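Local coordinates for protein arabinogalactan endo-1,4-beta-galactosidase (Ignisphaera aggregans, PDB 7OSK) that is probably an arabinogalactan endo-1,4-beta-galactosidase, here as its calcium-binding glycoside hydrolase family 53 catalytic domain, at residues A[98-103]-A[114-119]; A[204-209]-A[242-247]; A[231-234]-A[240-243]. All coordinates share one frame; numbering follows the deposited sequence.

Interaction 1: A[98-103]-A[114-119]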
loop_
_atom_site.group_PDB
_atom_site.type_symbol
_atom_site.label_atom_id
_atom_site.label_comp_id
_atom_site.label_asym_id
_atom_site.label_seq_id
_atom_site.Cartn_x
_atom_site.Cartn_y
_atom_site.Cartn_z
ATOM N N ASP A 98 2.477 -14.111 10.615
ATOM C CA ASP A 98 3.054 -15.429 10.377
ATOM C C ASP A 98 2.477 -16.047 9.107
ATOM O O ASP A 98 1.582 -16.889 9.177
ATOM C CB ASP A 98 2.798 -16.348 11.574
ATOM C CG ASP A 98 3.406 -17.725 11.394
ATOM O OD1 ASP A 98 4.482 -17.825 10.770
ATOM O OD2 ASP A 98 2.807 -18.707 11.876
ATOM N N PRO A 99 2.987 -15.625 7.938
ATOM C CA PRO A 99 2.516 -16.131 6.644
ATOM C C PRO A 99 3.068 -17.519 6.304
ATOM O O PRO A 99 3.467 -17.782 5.169
ATOM C CB PRO A 99 3.019 -15.068 5.661
ATOM C CG PRO A 99 4.250 -14.535 6.293
ATOM C CD PRO A 99 3.995 -14.562 7.776
ATOM N N TYR A 100 3.073 -18.401 7.298
ATOM C CA TYR A 100 3.530 -19.775 7.137
ATOM C C TYR A 100 2.534 -20.699 7.825
ATOM O O TYR A 100 1.821 -20.263 8.723
ATOM C CB TYR A 100 4.927 -19.960 7.735
ATOM C CG TYR A 100 5.934 -18.931 7.278
ATOM C CD1 TYR A 100 6.038 -17.703 7.917
ATOM C CD2 TYR A 100 6.787 -19.189 6.212
ATOM C CE1 TYR A 100 6.955 -16.761 7.505
ATOM C CE2 TYR A 100 7.710 -18.252 5.793
ATOM C CZ TYR A 100 7.790 -17.040 6.444
ATOM O OH TYR A 100 8.705 -16.100 6.033
ATOM N N ASP A 101 2.478 -21.961 7.411
ATOM C CA ASP A 101 1.597 -22.927 8.066
ATOM C C ASP A 101 2.364 -23.679 9.151
ATOM O O ASP A 101 3.534 -23.390 9.404
ATOM C CB ASP A 101 0.984 -23.901 7.050
ATOM C CG ASP A 101 2.023 -24.612 6.201
ATOM O OD1 ASP A 101 3.183 -24.759 6.644
ATOM O OD2 ASP A 101 1.667 -25.036 5.081
ATOM N N GLU A 102 1.704 -24.642 9.790
ATOM C CA GLU A 102 2.293 -25.362 10.915
ATOM C C GLU A 102 3.456 -26.255 10.485
ATOM O O GLU A 102 4.211 -26.752 11.325
ATOM C CB GLU A 102 1.222 -26.195 11.625
ATOM C CG GLU A 102 0.554 -27.246 10.748
ATOM C CD GLU A 102 -0.837 -27.615 11.234
ATOM O OE1 GLU A 102 -1.654 -26.696 11.463
ATOM O OE2 GLU A 102 -1.114 -28.825 11.381
ATOM N N GLN A 103 3.600 -26.446 9.177
ATOM C CA GLN A 103 4.692 -27.244 8.627
ATOM C C GLN A 103 5.837 -26.356 8.141
ATOM O O GLN A 103 6.792 -26.837 7.533
ATOM C CB GLN A 103 4.179 -28.116 7.480
ATOM C CG GLN A 103 3.030 -29.043 7.874
ATOM C CD GLN A 103 1.920 -29.110 6.830
ATOM O OE1 GLN A 103 2.079 -28.656 5.695
ATOM N NE2 GLN A 103 0.783 -29.679 7.217
ATOM N N LEU A 114 7.900 -10.115 9.218
ATOM C CA LEU A 114 8.612 -8.960 9.758
ATOM C C LEU A 114 10.118 -8.980 9.463
ATOM O O LEU A 114 10.685 -7.947 9.112
ATOM C CB LEU A 114 8.374 -8.864 11.268
ATOM C CG LEU A 114 8.922 -7.624 11.975
ATOM C CD1 LEU A 114 8.154 -6.379 11.552
ATOM C CD2 LEU A 114 8.866 -7.810 13.486
ATOM N N PRO A 115 10.774 -10.147 9.609
ATOM C CA PRO A 115 12.213 -10.179 9.313
ATOM C C PRO A 115 12.558 -9.827 7.862
ATOM O O PRO A 115 13.511 -9.079 7.645
ATOM C CB PRO A 115 12.601 -11.629 9.620
ATOM C CG PRO A 115 11.591 -12.090 10.598
ATOM C CD PRO A 115 10.316 -11.425 10.185
ATOM N N ARG A 116 11.807 -10.353 6.896
ATOM C CA ARG A 116 12.089 -10.087 5.485
ATOM C C ARG A 116 11.712 -8.661 5.093
ATOM O O ARG A 116 12.405 -8.027 4.300
ATOM C CB ARG A 116 11.350 -11.083 4.585
ATOM C CG ARG A 116 11.244 -10.639 3.129
ATOM C CD ARG A 116 11.071 -11.806 2.160
ATOM N NE ARG A 116 10.220 -12.872 2.688
ATOM C CZ ARG A 116 10.636 -14.097 3.009
ATOM N NH1 ARG A 116 11.907 -14.456 2.864
ATOM N NH2 ARG A 116 9.765 -14.979 3.480
ATOM N N MET A 117 10.613 -8.161 5.646
ATOM C CA MET A 117 10.151 -6.814 5.335
ATOM C C MET A 117 11.042 -5.756 5.971
ATOM O O MET A 117 11.263 -4.695 5.393
ATOM C CB MET A 117 8.708 -6.625 5.801
ATOM C CG MET A 117 7.687 -7.397 4.986
ATOM S SD MET A 117 7.605 -6.853 3.267
ATOM C CE MET A 117 8.667 -8.055 2.468
ATOM N N THR A 118 11.552 -6.046 7.162
ATOM C CA THR A 118 12.385 -5.094 7.885
ATOM C C THR A 118 13.741 -4.918 7.203
ATOM O O THR A 118 14.312 -3.826 7.216
ATOM C CB THR A 118 12.599 -5.537 9.349
ATOM O OG1 THR A 118 11.336 -5.574 10.027
ATOM C CG2 THR A 118 13.529 -4.578 10.084
ATOM N N ASP A 119 14.254 -5.991 6.610
ATOM C CA ASP A 119 15.551 -5.938 5.949
ATOM C C ASP A 119 15.504 -5.025 4.733
ATOM O O ASP A 119 16.479 -4.344 4.423
ATOM C CB ASP A 119 16.011 -7.335 5.527
ATOM C CG ASP A 119 17.298 -7.299 4.724
ATOM O OD1 ASP A 119 18.380 -7.162 5.336
ATOM O OD2 ASP A 119 17.227 -7.397 3.480
#

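Interaction 2: A[204-209]-A[242-247]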
loop_
_atom_site.group_PDB
_atom_site.type_symbol
_atom_site.label_atom_id
_atom_site.label_comp_id
_atom_site.label_asym_id
_atom_site.label_seq_id
_atom_site.Cartn_x
_atom_site.Cartn_y
_atom_site.Cartn_z
ATOM N N ALA A 204 -19.063 -3.752 13.289
ATOM C CA ALA A 204 -20.319 -3.982 13.995
ATOM C C ALA A 204 -20.083 -3.915 15.500
ATOM O O ALA A 204 -20.824 -3.249 16.226
ATOM C CB ALA A 204 -20.909 -5.322 13.604
ATOM N N ASN A 205 -19.049 -4.610 15.964
ATOM C CA ASN A 205 -18.587 -4.462 17.338
ATOM C C ASN A 205 -17.699 -3.230 17.436
ATOM O O ASN A 205 -16.499 -3.340 17.689
ATOM C CB ASN A 205 -17.817 -5.701 17.802
ATOM C CG ASN A 205 -18.538 -6.990 17.484
ATOM O OD1 ASN A 205 -18.202 -7.678 16.521
ATOM N ND2 ASN A 205 -19.539 -7.326 18.291
ATOM N N TRP A 206 -18.292 -2.060 17.220
ATOM C CA TRP A 206 -17.530 -0.821 17.143
ATOM C C TRP A 206 -16.709 -0.567 18.397
ATOM O O TRP A 206 -15.564 -0.131 18.314
ATOM C CB TRP A 206 -18.456 0.367 16.902
ATOM C CG TRP A 206 -17.697 1.621 16.636
ATOM C CD1 TRP A 206 -17.386 2.601 17.530
ATOM C CD2 TRP A 206 -17.129 2.023 15.386
ATOM N NE1 TRP A 206 -16.667 3.594 16.913
ATOM C CE2 TRP A 206 -16.495 3.262 15.594
ATOM C CE3 TRP A 206 -17.101 1.456 14.107
ATOM C CZ2 TRP A 206 -15.841 3.944 14.574
ATOM C CZ3 TRP A 206 -16.452 2.134 13.097
ATOM C CH2 TRP A 206 -15.829 3.365 13.334
ATOM N N THR A 207 -17.300 -0.832 19.556
ATOM C CA THR A 207 -16.624 -0.607 20.828
ATOM C C THR A 207 -15.331 -1.415 20.911
ATOM O O THR A 207 -14.272 -0.882 21.244
ATOM C CB THR A 207 -17.531 -0.978 22.017
ATOM O OG1 THR A 207 -18.787 -0.296 21.895
ATOM C CG2 THR A 207 -16.872 -0.599 23.338
ATOM N N GLN A 208 -15.427 -2.702 20.598
ATOM C CA GLN A 208 -14.272 -3.587 20.633
ATOM C C GLN A 208 -13.306 -3.251 19.505
ATOM O O GLN A 208 -12.089 -3.323 19.670
ATOM C CB GLN A 208 -14.720 -5.045 20.536
ATOM C CG GLN A 208 -15.519 -5.509 21.739
ATOM C CD GLN A 208 -15.738 -7.008 21.754
ATOM O OE1 GLN A 208 -15.696 -7.668 20.713
ATOM N NE2 GLN A 208 -15.967 -7.557 22.942
ATOM N N PHE A 209 -13.872 -2.888 18.359
ATOM C CA PHE A 209 -13.102 -2.450 17.201
ATOM C C PHE A 209 -12.197 -1.271 17.570
ATOM O O PHE A 209 -11.019 -1.251 17.214
ATOM C CB PHE A 209 -14.061 -2.080 16.060
ATOM C CG PHE A 209 -13.396 -1.458 14.858
ATOM C CD1 PHE A 209 -12.116 -1.824 14.470
ATOM C CD2 PHE A 209 -14.066 -0.506 14.111
ATOM C CE1 PHE A 209 -11.521 -1.243 13.361
ATOM C CE2 PHE A 209 -13.478 0.074 13.003
ATOM C CZ PHE A 209 -12.205 -0.293 12.629
ATOM N N ILE A 242 -17.440 9.690 5.494
ATOM C CA ILE A 242 -18.009 10.592 6.486
ATOM C C ILE A 242 -18.504 9.816 7.701
ATOM O O ILE A 242 -18.111 10.103 8.829
ATOM C CB ILE A 242 -19.176 11.415 5.900
ATOM C CG1 ILE A 242 -18.652 12.373 4.828
ATOM C CG2 ILE A 242 -19.893 12.194 7.005
ATOM C CD1 ILE A 242 -19.740 13.108 4.066
ATOM N N ASN A 243 -19.369 8.837 7.461
ATOM C CA ASN A 243 -19.969 8.059 8.537
ATOM C C ASN A 243 -18.928 7.299 9.349
ATOM O O ASN A 243 -19.032 7.201 10.571
ATOM C CB ASN A 243 -20.994 7.072 7.971
ATOM C CG ASN A 243 -22.167 7.766 7.298
ATOM O OD1 ASN A 243 -22.583 8.849 7.706
ATOM N ND2 ASN A 243 -22.708 7.136 6.259
ATOM N N PHE A 244 -17.923 6.768 8.661
ATOM C CA PHE A 244 -16.912 5.938 9.302
ATOM C C PHE A 244 -15.908 6.765 10.102
ATOM O O PHE A 244 -15.579 6.423 11.238
ATOM C CB PHE A 244 -16.172 5.104 8.254
ATOM C CG PHE A 244 -15.227 4.095 8.841
ATOM C CD1 PHE A 244 -13.910 4.434 9.113
ATOM C CD2 PHE A 244 -15.656 2.810 9.123
ATOM C CE1 PHE A 244 -13.039 3.507 9.654
ATOM C CE2 PHE A 244 -14.790 1.877 9.665
ATOM C CZ PHE A 244 -13.480 2.225 9.930
ATOM N N ILE A 245 -15.424 7.851 9.510
ATOM C CA ILE A 245 -14.392 8.665 10.143
ATOM C C ILE A 245 -14.960 9.499 11.292
ATOM O O ILE A 245 -14.330 9.620 12.341
ATOM C CB ILE A 245 -13.704 9.585 9.114
ATOM C CG1 ILE A 245 -12.978 8.731 8.069
ATOM C CG2 ILE A 245 -12.716 10.533 9.804
ATOM C CD1 ILE A 245 -12.361 9.517 6.929
ATOM N N ASP A 246 -16.139 10.080 11.087
ATOM C CA ASP A 246 -16.832 10.802 12.152
ATOM C C ASP A 246 -16.939 9.941 13.404
ATOM O O ASP A 246 -16.591 10.377 14.503
ATOM C CB ASP A 246 -18.235 11.228 11.707
ATOM C CG ASP A 246 -18.223 12.444 10.800
ATOM O OD1 ASP A 246 -17.153 12.768 10.246
ATOM O OD2 ASP A 246 -19.291 13.072 10.640
ATOM N N ARG A 247 -17.422 8.714 13.234
ATOM C CA ARG A 247 -17.600 7.807 14.359
ATOM C C ARG A 247 -16.250 7.413 14.951
ATOM O O ARG A 247 -16.146 7.122 16.142
ATOM C CB ARG A 247 -18.374 6.561 13.928
ATOM C CG ARG A 247 -18.971 5.774 15.087
ATOM C CD ARG A 247 -19.735 4.553 14.597
ATOM N NE ARG A 247 -20.420 3.862 15.685
ATOM C CZ ARG A 247 -21.051 2.699 15.556
ATOM N NH1 ARG A 247 -21.084 2.081 14.383
ATOM N NH2 ARG A 247 -21.646 2.148 16.603
#

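Interaction 3: A[231-234]-A[240-243]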
loop_
_atom_site.group_PDB
_atom_site.type_symbol
_atom_site.label_atom_id
_atom_site.label_comp_id
_atom_site.label_asym_id
_atom_site.label_seq_id
_atom_site.Cartn_x
_atom_site.Cartn_y
_atom_site.Cartn_z
ATOM N N ILE A 231 -4.998 5.618 8.948
ATOM C CA ILE A 231 -6.238 4.862 8.839
ATOM C C ILE A 231 -6.555 4.660 7.362
ATOM O O ILE A 231 -6.825 5.620 6.637
ATOM C CB ILE A 231 -7.406 5.581 9.546
ATOM C CG1 ILE A 231 -7.156 5.655 11.057
ATOM C CG2 ILE A 231 -8.731 4.882 9.261
ATOM C CD1 ILE A 231 -7.052 4.301 11.751
ATOM N N HIS A 232 -6.522 3.403 6.929
ATOM C CA HIS A 232 -6.658 3.065 5.516
ATOM C C HIS A 232 -8.060 2.565 5.195
ATOM O O HIS A 232 -8.577 1.666 5.860
ATOM C CB HIS A 232 -5.616 2.008 5.135
ATOM C CG HIS A 232 -5.585 1.680 3.677
ATOM N ND1 HIS A 232 -4.945 0.561 3.180
ATOM C CD2 HIS A 232 -6.103 2.316 2.600
ATOM C CE1 HIS A 232 -5.074 0.523 1.872
ATOM N NE2 HIS A 232 -5.776 1.579 1.490
ATOM N N LEU A 233 -8.668 3.165 4.175
ATOM C CA LEU A 233 -9.985 2.753 3.702
ATOM C C LEU A 233 -9.956 2.492 2.203
ATOM O O LEU A 233 -9.127 3.050 1.485
ATOM C CB LEU A 233 -11.033 3.820 4.028
ATOM C CG LEU A 233 -11.339 4.053 5.508
ATOM C CD1 LEU A 233 -12.393 5.139 5.646
ATOM C CD2 LEU A 233 -11.800 2.773 6.189
ATOM N N ALA A 234 -10.870 1.644 1.741
ATOM C CA ALA A 234 -10.960 1.290 0.328
ATOM C C ALA A 234 -12.214 1.878 -0.318
ATOM O O ALA A 234 -13.283 1.929 0.296
ATOM C CB ALA A 234 -10.942 -0.218 0.164
ATOM N N PHE A 240 -19.704 7.218 2.874
ATOM C CA PHE A 240 -19.254 6.184 3.802
ATOM C C PHE A 240 -18.073 6.673 4.630
ATOM O O PHE A 240 -18.005 6.415 5.832
ATOM C CB PHE A 240 -18.869 4.906 3.055
ATOM C CG PHE A 240 -18.143 3.907 3.912
ATOM C CD1 PHE A 240 -18.844 3.042 4.737
ATOM C CD2 PHE A 240 -16.760 3.839 3.898
ATOM C CE1 PHE A 240 -18.178 2.125 5.531
ATOM C CE2 PHE A 240 -16.087 2.928 4.688
ATOM C CZ PHE A 240 -16.796 2.068 5.506
ATOM N N TYR A 241 -17.142 7.370 3.981
ATOM C CA TYR A 241 -15.987 7.935 4.672
ATOM C C TYR A 241 -16.445 8.861 5.793
ATOM O O TYR A 241 -15.912 8.819 6.903
ATOM C CB TYR A 241 -15.090 8.697 3.696
ATOM C CG TYR A 241 -14.098 7.834 2.946
ATOM C CD1 TYR A 241 -14.525 6.908 1.998
ATOM C CD2 TYR A 241 -12.732 7.955 3.171
ATOM C CE1 TYR A 241 -13.621 6.122 1.305
ATOM C CE2 TYR A 241 -11.819 7.173 2.481
ATOM C CZ TYR A 241 -12.270 6.258 1.550
ATOM O OH TYR A 241 -11.369 5.477 0.860
ATOM N N ILE A 242 -17.440 9.690 5.494
ATOM C CA ILE A 242 -18.009 10.592 6.486
ATOM C C ILE A 242 -18.504 9.816 7.701
ATOM O O ILE A 242 -18.111 10.103 8.829
ATOM C CB ILE A 242 -19.176 11.415 5.900
ATOM C CG1 ILE A 242 -18.652 12.373 4.828
ATOM C CG2 ILE A 242 -19.893 12.194 7.005
ATOM C CD1 ILE A 242 -19.740 13.108 4.066
ATOM N N ASN A 243 -19.369 8.837 7.461
ATOM C CA ASN A 243 -19.969 8.059 8.537
ATOM C C ASN A 243 -18.928 7.299 9.349
ATOM O O ASN A 243 -19.032 7.201 10.571
ATOM C CB ASN A 243 -20.994 7.072 7.971
ATOM C CG ASN A 243 -22.167 7.766 7.298
ATOM O OD1 ASN A 243 -22.583 8.849 7.706
ATOM N ND2 ASN A 243 -22.708 7.136 6.259
#

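Interaction 1: A[98-103]-A[114-119]
Tyr-100 and Arg-116 alone bridge this small surface contact, which buries 58 Å² in total between a loop and the first turns of helix 114-126. Along the loop, Asp-98 turns from the helix and pairs instead with Lys-151, and the backbone of Pro-99 is hydrogen-bonded to that of Tyr-107. The Tyr-100 side chain then runs toward the helix, its CG anti to the carbonyl carbon (chi1 -50°), and presents its hydroxyl to the arginine. Tyr-100 OH lies 3.0 Å from Arg-116 NH2, which sits near the plane of the phenol ring at its edge. Ring and guanidinium planes are 53° apart, so the two groups do not stack, and the angle at the close pair is too poor for a hydrogen bond. Beyond the tyrosine, Asp-101 OD1 accepts hydrogen bonds from the backbone N of Arg-105 and, weakly, of Gln-103. Arg-116 has firmer partners elsewhere, NE on the carbonyl of Asn-111 and NH1 on Glu-64. Asp-113 OD1 forms a long, weak ion pair with Arg-116 NH2, and its OD2 a weak hydrogen bond with Tyr-100 OH. Chemically, the pair is therefore a polar proximity, with Asp-113 as the likely intermediary between hydroxyl and guanidinium.

Interaction 2: A[204-209]-A[242-247]
Trp-206 lies at the centre of the contact, with Arg-247 over one face and Phe-209, from its own helix, toward the rim of the other. In the arginine conformer described here, one of two deposited, the guanidinium lies flat on the indole: the planes are parallel, and Arg-247 CZ is 4.1 Å from the centroid of the five-membered ring of Trp-206, a cation-pi arrangement. The methylene chain shares the same face, with Arg-247 CD 3.8 Å from that centroid in a CH-pi contact. This reach follows from an extended side chain, straight from CG to NE (chi2 180°, chi3 -174°), laid along the indole in the opposite direction to it; the second conformer makes this stack less certain. The far rim of the indole meets Phe-244 in a T-shaped pair. The six-membered ring of Trp-206 turns its edge to the phenylalanine face, with centroids 5.4 Å apart and planes at 81°, and CZ3 of Trp-206 lies 3.8 Å from CE2 of Phe-244. Phe-209 closes the group: its CE2 is 3.8 Å from CZ of Phe-244, which sits at the edge of the Phe-209 ring and in its plane, as does CE3 of Trp-206.

A second shell fixes the indole from its polar side. Ser-251 OG bonds both to Trp-206 NE1 and to the backbone O of Arg-247, tying the tryptophan to the C-terminal end of helix 238-250, just past which Ser-251 lies. Further out, Asp-246 links that helix to the end of helix 270-283 by a salt bridge to Arg-283 and a hydrogen bond to Tyr-284. The 276 Å² interface thus joins the start of helix 206-223 to helix 238-250, consecutive helices in the outer layer of a (beta/alpha)8 (TIM) barrel.

Interaction 3: A[231-234]-A[240-243]
Leu-233 packs against Tyr-241 in the close part of this contact. Leu-233 CD1 stands over one face of the phenol ring, 4.0 Å from its centroid and 21° off the normal, as a CH-pi contact displaced toward the rim. With chi2 at 180°, CD1 continues the CA-CB-CG line of the leucine, carrying the methyl group out from the strand and onto the ring. Nearer the backbone, Leu-233 CB lies 3.7 Å from Tyr-241 CZ, and the two side chains pass alongside one another in opposite directions. Both residues are buried, and they supply most of the 191 Å² covered between the segments.

The polar end of the tyrosine is satisfied by the strand's continuation. Its hydroxyl bonds to the carbonyl of Gly-235, just past Ala-234; its 3.4 Å approach to the backbone O of Leu-233 is not a hydrogen bond. The Gly-235 bond ties the strand end to the first turns of the helix that follows it, within the beta-alpha-beta unit 228-234, 238-250 and 257-261 of the TIM barrel. The CA atoms of Leu-233 and Tyr-241 are 8.0 Å apart, so side chains rather than backbones bridge the layers. The ring also touches Ile-260 on the next strand and Leu-276 on helix 270-283. With an alanine here instead of Tyr-241, the Gly-235 carbonyl would probably lose its hydroxyl partner and a gap open over the Leu-233 methyl.

Packing is looser at Phe-240, which is partly exposed: its CE2 reaches Leu-233 CD1 only at 4.4 Å, and just 26 Å² of the residue is covered. Ala-234 is also marginal, its CB pointing away from the helix and its backbone C 3.9 Å from Tyr-241 OH.

In the fold
All three contacts belong to one eight-stranded parallel TIM barrel and lie away from its calcium site. Interaction 1 comes first in the chain, on the loop and helix that follow strand 90-95; its centre is about 31 Å from that of interaction 2 and about 29 Å from that of interaction 3, and it touches neither. Interactions 2 and 3, with centres about 10 Å apart, meet on helix 238-250 and share Ile-242 and Asn-243. They also touch directly, Phe-244 CE1 lying 3.8 Å from Leu-233 CD2. That helix therefore packs laterally against helix 206-223 and inward on strand 228-234, joining the barrel's two layers.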